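Local coordinates for protein cytochrome P450 (Rhodococcus erythropolis, PDB 3WEC) that uses a heme to hydroxylate the quinoline nitrogen of an aurachin intermediate, an oxidation that confers antibiotic activity on these alkaloids, at residues 163-168 with 173-178; 226-231 with 244-249. One frame throughout, in Å; residues are numbered along the deposited sequence.

Contact 1: residues 163-168 with 173-178; sequences SILGIP and GRFSEW
Phe175 reaches across from its helix and pushes its ring up to Leu165 and Ile167, each of which meets the phenylalanine side chain at about a right angle. The ring is divided between its two partners. Its outer end belongs to Leu165, whose CD1 lies 3.4 Å from Phe175 CE1, a close approach for two carbons, and 3.7 Å from Phe175 CZ. The part of the ring nearer its own backbone belongs to Ile167, where CG1 stands 3.9 Å from Phe175 CD1 while CD1 of the isoleucine is 4.0 Å from that same ring atom. The other branch of Ile167, CG2, runs back toward the root of the ring, 4.1 Å from Phe175 CB. Phenylalanine suits the place because it is long and wholly apolar, although the closest CA atoms, those of Ile167 and Phe175, are still 7.7 Å apart; with CG anti to the backbone N (chi1 176°) the ring is sent out toward the two aliphatic side chains.

The setting is the turn between the E and F helices of the P450 fold, residues 155-165 and 172-182. The E helix ends in a Schellman motif at Gly166, whose positive phi of 82° is easily adopted by a residue without a side chain; its N-H returns to Ser163 O in a weak bond. Having left the helix there, the chain brings Ile167 alongside Leu165 so that both can meet Phe175. A beta-branched residue fits at 167, where one branch meets the ring and the other the CB methylene of Phe175. Beyond this trio, Val158 and Ser162 add to the surroundings of Phe175, and Tyr210 and Phe211 of helix 194-216 pack on Ile167. Leu165 and Phe175 also both touch Thr251 of the long helix 240-271.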
loop_
_atom_site.group_PDB
_atom_site.type_symbol
_atom_site.label_atom_id
_atom_site.label_comp_id
_atom_site.label_asym_id
_atom_site.label_seq_id
_atom_site.Cartn_x
_atom_site.Cartn_y
_atom_site.Cartn_z
ATOM N N SER A 163 9.064 4.974 -14.907
ATOM C CA SER A 163 10.482 5.326 -15.063
ATOM C C SER A 163 11.399 4.297 -14.363
ATOM O O SER A 163 12.343 3.840 -14.977
ATOM C CB SER A 163 10.746 6.757 -14.567
ATOM O OG SER A 163 12.128 7.004 -14.424
ATOM N N ILE A 164 11.097 3.925 -13.105
ATOM C CA ILE A 164 11.771 2.794 -12.431
ATOM C C ILE A 164 11.837 1.496 -13.304
ATOM O O ILE A 164 12.881 0.842 -13.364
ATOM C CB ILE A 164 11.125 2.433 -11.053
ATOM C CG1 ILE A 164 10.958 3.651 -10.114
ATOM C CG2 ILE A 164 11.940 1.355 -10.329
ATOM C CD1 ILE A 164 12.229 4.147 -9.440
ATOM N N LEU A 165 10.734 1.134 -13.955
ATOM C CA LEU A 165 10.616 -0.110 -14.741
ATOM C C LEU A 165 11.327 -0.100 -16.123
ATOM O O LEU A 165 11.651 -1.154 -16.674
ATOM C CB LEU A 165 9.152 -0.442 -14.959
ATOM C CG LEU A 165 8.282 -0.985 -13.828
ATOM C CD1 LEU A 165 6.817 -0.558 -14.018
ATOM C CD2 LEU A 165 8.359 -2.487 -13.825
ATOM N N GLY A 166 11.529 1.098 -16.683
ATOM C CA GLY A 166 12.199 1.241 -17.969
ATOM C C GLY A 166 11.182 0.983 -19.052
ATOM O O GLY A 166 11.479 0.313 -20.048
ATOM N N ILE A 167 9.955 1.483 -18.844
ATOM C CA ILE A 167 8.931 1.396 -19.898
ATOM C C ILE A 167 9.317 2.359 -21.045
ATOM O O ILE A 167 9.523 3.554 -20.819
ATOM C CB ILE A 167 7.516 1.690 -19.367
ATOM C CG1 ILE A 167 7.145 0.774 -18.180
ATOM C CG2 ILE A 167 6.481 1.619 -20.475
ATOM C CD1 ILE A 167 7.067 -0.720 -18.468
ATOM N N PRO A 168 9.435 1.826 -22.270
ATOM C CA PRO A 168 9.834 2.596 -23.462
ATOM C C PRO A 168 8.811 3.690 -23.735
ATOM O O PRO A 168 7.627 3.513 -23.422
ATOM C CB PRO A 168 9.805 1.559 -24.593
ATOM C CG PRO A 168 9.854 0.218 -23.916
ATOM C CD PRO A 168 9.225 0.393 -22.563
ATOM N N GLY A 173 1.533 5.370 -22.561
ATOM C CA GLY A 173 0.079 5.352 -22.670
ATOM C C GLY A 173 -0.504 3.997 -22.282
ATOM O O GLY A 173 -1.489 3.940 -21.540
ATOM N N ARG A 174 0.114 2.906 -22.741
ATOM C CA ARG A 174 -0.389 1.544 -22.462
ATOM C C ARG A 174 -0.192 1.183 -20.976
ATOM O O ARG A 174 -1.091 0.663 -20.312
ATOM C CB ARG A 174 0.244 0.491 -23.414
ATOM C CG ARG A 174 -0.568 0.188 -24.688
ATOM C CD ARG A 174 0.237 -0.313 -25.897
ATOM N NE ARG A 174 0.340 -1.777 -25.963
ATOM C CZ ARG A 174 1.478 -2.475 -26.128
ATOM N NH1 ARG A 174 2.661 -1.873 -26.279
ATOM N NH2 ARG A 174 1.435 -3.800 -26.130
ATOM N N PHE A 175 0.998 1.462 -20.463
ATOM C CA PHE A 175 1.295 1.250 -19.073
ATOM C C PHE A 175 0.385 2.029 -18.110
ATOM O O PHE A 175 -0.062 1.489 -17.084
ATOM C CB PHE A 175 2.754 1.591 -18.799
ATOM C CG PHE A 175 3.116 1.487 -17.380
ATOM C CD1 PHE A 175 3.491 0.253 -16.835
ATOM C CD2 PHE A 175 3.023 2.606 -16.537
ATOM C CE1 PHE A 175 3.804 0.144 -15.477
ATOM C CE2 PHE A 175 3.335 2.489 -15.189
ATOM C CZ PHE A 175 3.708 1.264 -14.660
ATOM N N SER A 176 0.148 3.296 -18.415
ATOM C CA SER A 176 -0.692 4.131 -17.590
ATOM C C SER A 176 -2.141 3.630 -17.619
ATOM O O SER A 176 -2.827 3.663 -16.610
ATOM C CB SER A 176 -0.601 5.584 -18.067
ATOM O OG SER A 176 -1.587 6.356 -17.441
ATOM N N GLU A 177 -2.617 3.152 -18.762
ATOM C CA GLU A 177 -3.958 2.534 -18.790
ATOM C C GLU A 177 -4.050 1.233 -17.972
ATOM O O GLU A 177 -4.881 1.107 -17.050
ATOM C CB GLU A 177 -4.418 2.277 -20.213
ATOM C CG GLU A 177 -5.197 3.452 -20.818
ATOM C CD GLU A 177 -5.596 3.156 -22.241
ATOM O OE1 GLU A 177 -5.040 2.168 -22.819
ATOM O OE2 GLU A 177 -6.451 3.904 -22.792
ATOM N N TRP A 178 -3.180 0.273 -18.278
ATOM C CA TRP A 178 -3.040 -0.905 -17.401
ATOM C C TRP A 178 -2.989 -0.506 -15.933
ATOM O O TRP A 178 -3.618 -1.133 -15.050
ATOM C CB TRP A 178 -1.826 -1.766 -17.802
ATOM C CG TRP A 178 -1.945 -2.447 -19.148
ATOM C CD1 TRP A 178 -3.094 -2.974 -19.739
ATOM C CD2 TRP A 178 -0.871 -2.718 -20.125
ATOM N NE1 TRP A 178 -2.821 -3.497 -20.965
ATOM C CE2 TRP A 178 -1.509 -3.393 -21.253
ATOM C CE3 TRP A 178 0.504 -2.494 -20.161
ATOM C CZ2 TRP A 178 -0.791 -3.800 -22.378
ATOM C CZ3 TRP A 178 1.217 -2.899 -21.295
ATOM C CH2 TRP A 178 0.585 -3.550 -22.377
#

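Contact 2: residues 226-231 with 244-249; sequences RRLSEV and AATCLL
Leu228 reaches from helix 224-230 to helix 240-271 with a single methyl, CD1, which rests on two neighbouring residues there. It lies 3.7 Å from Thr246 CG2 and equally 3.7 Å from Cys247 SG, so that one leucine branch meets a methyl and a sulfur together. Leucine has the length for this, since the nearest CA atoms, those of Leu228 and Thr246, are 8.7 Å apart. Threonine serves both neighbours at once: OG1 sits beside its own backbone N (chi1 -59°) and bonds back to Glu242 O within the helix, while CG2 is turned to the leucine. Cysteine offers a compact, polarisable atom suited to apolar company, and Phe211 touches its side chain too.

This tight spot is small, and Ala118 and Leu238 add to the packing of Leu228. Away from Leu228, helix 224-230, the short H helix of P450s, turns polar: Glu230 is exposed, and Arg226 and Arg227, partly exposed, both form salt bridges with Glu222. Arg227 also bonds to Arg121 O. Further along helix 240-271, Leu249 touches both the heme and the bound aurachin intermediate. With the threonine hydroxyl satisfied inside its own helix, the interface relies on dispersion and hydrophobic burial, which makes few directional demands on the two helices.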
loop_
_atom_site.group_PDB
_atom_site.type_symbol
_atom_site.label_atom_id
_atom_site.label_comp_id
_atom_site.label_asym_id
_atom_site.label_seq_id
_atom_site.Cartn_x
_atom_site.Cartn_y
_atom_site.Cartn_z
ATOM N N ARG A 226 14.720 -4.811 -17.038
ATOM C CA ARG A 226 15.976 -5.323 -17.552
ATOM C C ARG A 226 16.780 -5.913 -16.385
ATOM O O ARG A 226 17.276 -7.009 -16.484
ATOM C CB ARG A 226 16.774 -4.248 -18.317
ATOM C CG ARG A 226 17.925 -4.818 -19.147
ATOM C CD ARG A 226 19.033 -3.794 -19.352
ATOM N NE ARG A 226 18.923 -3.103 -20.635
ATOM C CZ ARG A 226 19.433 -1.894 -20.884
ATOM N NH1 ARG A 226 20.070 -1.236 -19.925
ATOM N NH2 ARG A 226 19.301 -1.328 -22.088
ATOM N N ARG A 227 16.867 -5.203 -15.266
ATOM C CA ARG A 227 17.687 -5.678 -14.149
ATOM C C ARG A 227 17.176 -6.975 -13.518
ATOM O O ARG A 227 17.989 -7.735 -13.012
ATOM C CB ARG A 227 17.853 -4.602 -13.090
ATOM C CG ARG A 227 18.458 -3.349 -13.640
ATOM C CD ARG A 227 19.653 -2.906 -12.844
ATOM N NE ARG A 227 19.565 -1.476 -12.560
ATOM C CZ ARG A 227 19.770 -0.496 -13.440
ATOM N NH1 ARG A 227 19.644 0.760 -13.039
ATOM N NH2 ARG A 227 20.110 -0.756 -14.711
ATOM N N LEU A 228 15.857 -7.199 -13.561
ATOM C CA LEU A 228 15.218 -8.441 -13.108
ATOM C C LEU A 228 15.683 -9.640 -13.939
ATOM O O LEU A 228 15.860 -10.744 -13.418
ATOM C CB LEU A 228 13.678 -8.330 -13.162
ATOM C CG LEU A 228 13.014 -7.553 -12.002
ATOM C CD1 LEU A 228 11.520 -7.386 -12.196
ATOM C CD2 LEU A 228 13.275 -8.171 -10.636
ATOM N N SER A 229 15.865 -9.408 -15.243
ATOM C CA SER A 229 16.575 -10.374 -16.127
ATOM C C SER A 229 18.041 -10.655 -15.721
ATOM O O SER A 229 18.450 -11.813 -15.714
ATOM C CB SER A 229 16.558 -9.928 -17.597
ATOM O OG SER A 229 15.362 -9.262 -17.921
ATOM N N GLU A 230 18.830 -9.611 -15.421
ATOM C CA GLU A 230 20.291 -9.780 -15.174
ATOM C C GLU A 230 20.672 -10.316 -13.804
ATOM O O GLU A 230 21.803 -10.752 -13.611
ATOM C CB GLU A 230 21.034 -8.468 -15.352
ATOM C CG GLU A 230 21.150 -7.957 -16.779
ATOM C CD GLU A 230 21.417 -6.456 -16.817
ATOM O OE1 GLU A 230 21.286 -5.796 -15.753
ATOM O OE2 GLU A 230 21.756 -5.939 -17.906
ATOM N N VAL A 231 19.760 -10.248 -12.833
ATOM C CA VAL A 231 20.106 -10.622 -11.460
ATOM C C VAL A 231 20.462 -12.120 -11.333
ATOM O O VAL A 231 19.731 -12.979 -11.819
ATOM C CB VAL A 231 19.063 -10.114 -10.433
ATOM C CG1 VAL A 231 17.721 -10.838 -10.555
ATOM C CG2 VAL A 231 19.614 -10.202 -9.017
ATOM N N ALA A 244 7.860 -11.283 -15.009
ATOM C CA ALA A 244 6.634 -10.603 -15.443
ATOM C C ALA A 244 5.624 -10.467 -14.299
ATOM O O ALA A 244 4.971 -9.411 -14.147
ATOM C CB ALA A 244 6.021 -11.351 -16.595
ATOM N N ALA A 245 5.491 -11.517 -13.480
ATOM C CA ALA A 245 4.617 -11.434 -12.309
ATOM C C ALA A 245 5.048 -10.386 -11.253
ATOM O O ALA A 245 4.192 -9.638 -10.753
ATOM C CB ALA A 245 4.382 -12.807 -11.699
ATOM N N THR A 246 6.351 -10.336 -10.953
ATOM C CA THR A 246 7.008 -9.270 -10.216
ATOM C C THR A 246 6.804 -7.863 -10.778
ATOM O O THR A 246 6.511 -6.910 -10.045
ATOM C CB THR A 246 8.551 -9.494 -10.186
ATOM O OG1 THR A 246 8.825 -10.732 -9.572
ATOM C CG2 THR A 246 9.234 -8.362 -9.480
ATOM N N CYS A 247 6.992 -7.695 -12.067
ATOM C CA CYS A 247 6.617 -6.389 -12.679
ATOM C C CYS A 247 5.191 -5.929 -12.355
ATOM O O CYS A 247 4.976 -4.772 -11.910
ATOM C CB CYS A 247 6.958 -6.364 -14.166
ATOM S SG CYS A 247 8.758 -6.435 -14.436
ATOM N N LEU A 248 4.227 -6.832 -12.534
ATOM C CA LEU A 248 2.816 -6.534 -12.209
ATOM C C LEU A 248 2.688 -6.244 -10.695
ATOM O O LEU A 248 1.947 -5.336 -10.296
ATOM C CB LEU A 248 1.913 -7.726 -12.520
ATOM C CG LEU A 248 0.423 -7.634 -12.918
ATOM C CD1 LEU A 248 -0.358 -8.728 -12.250
ATOM C CD2 LEU A 248 -0.309 -6.323 -12.724
ATOM N N LEU A 249 3.387 -7.030 -9.852
ATOM C CA LEU A 249 3.213 -6.874 -8.401
ATOM C C LEU A 249 3.639 -5.466 -7.985
ATOM O O LEU A 249 2.945 -4.745 -7.236
ATOM C CB LEU A 249 3.992 -7.945 -7.626
ATOM C CG LEU A 249 4.375 -7.582 -6.191
ATOM C CD1 LEU A 249 3.068 -7.615 -5.382
ATOM C CD2 LEU A 249 5.339 -8.593 -5.600
#

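Both segments of contact 1 precede those of contact 2 in the sequence, yet the two contacts fold onto the same side of the molecule with centres 14 Å apart. They touch directly, Leu165 CD2 lying 4.0 Å from Cys247 SG. Helix 240-271, the long helix that runs past the heme in P450s, is their common ground: it carries one segment of contact 2 and also receives Leu165 and Phe175 of contact 1. Backbone hydrogen bonding between Leu165 and Val225 further ties the end of helix 155-165 to helix 224-230. The E, F and H helices are thereby gathered around this one helix, with the lining of the heme and substrate pockets lying farther along it.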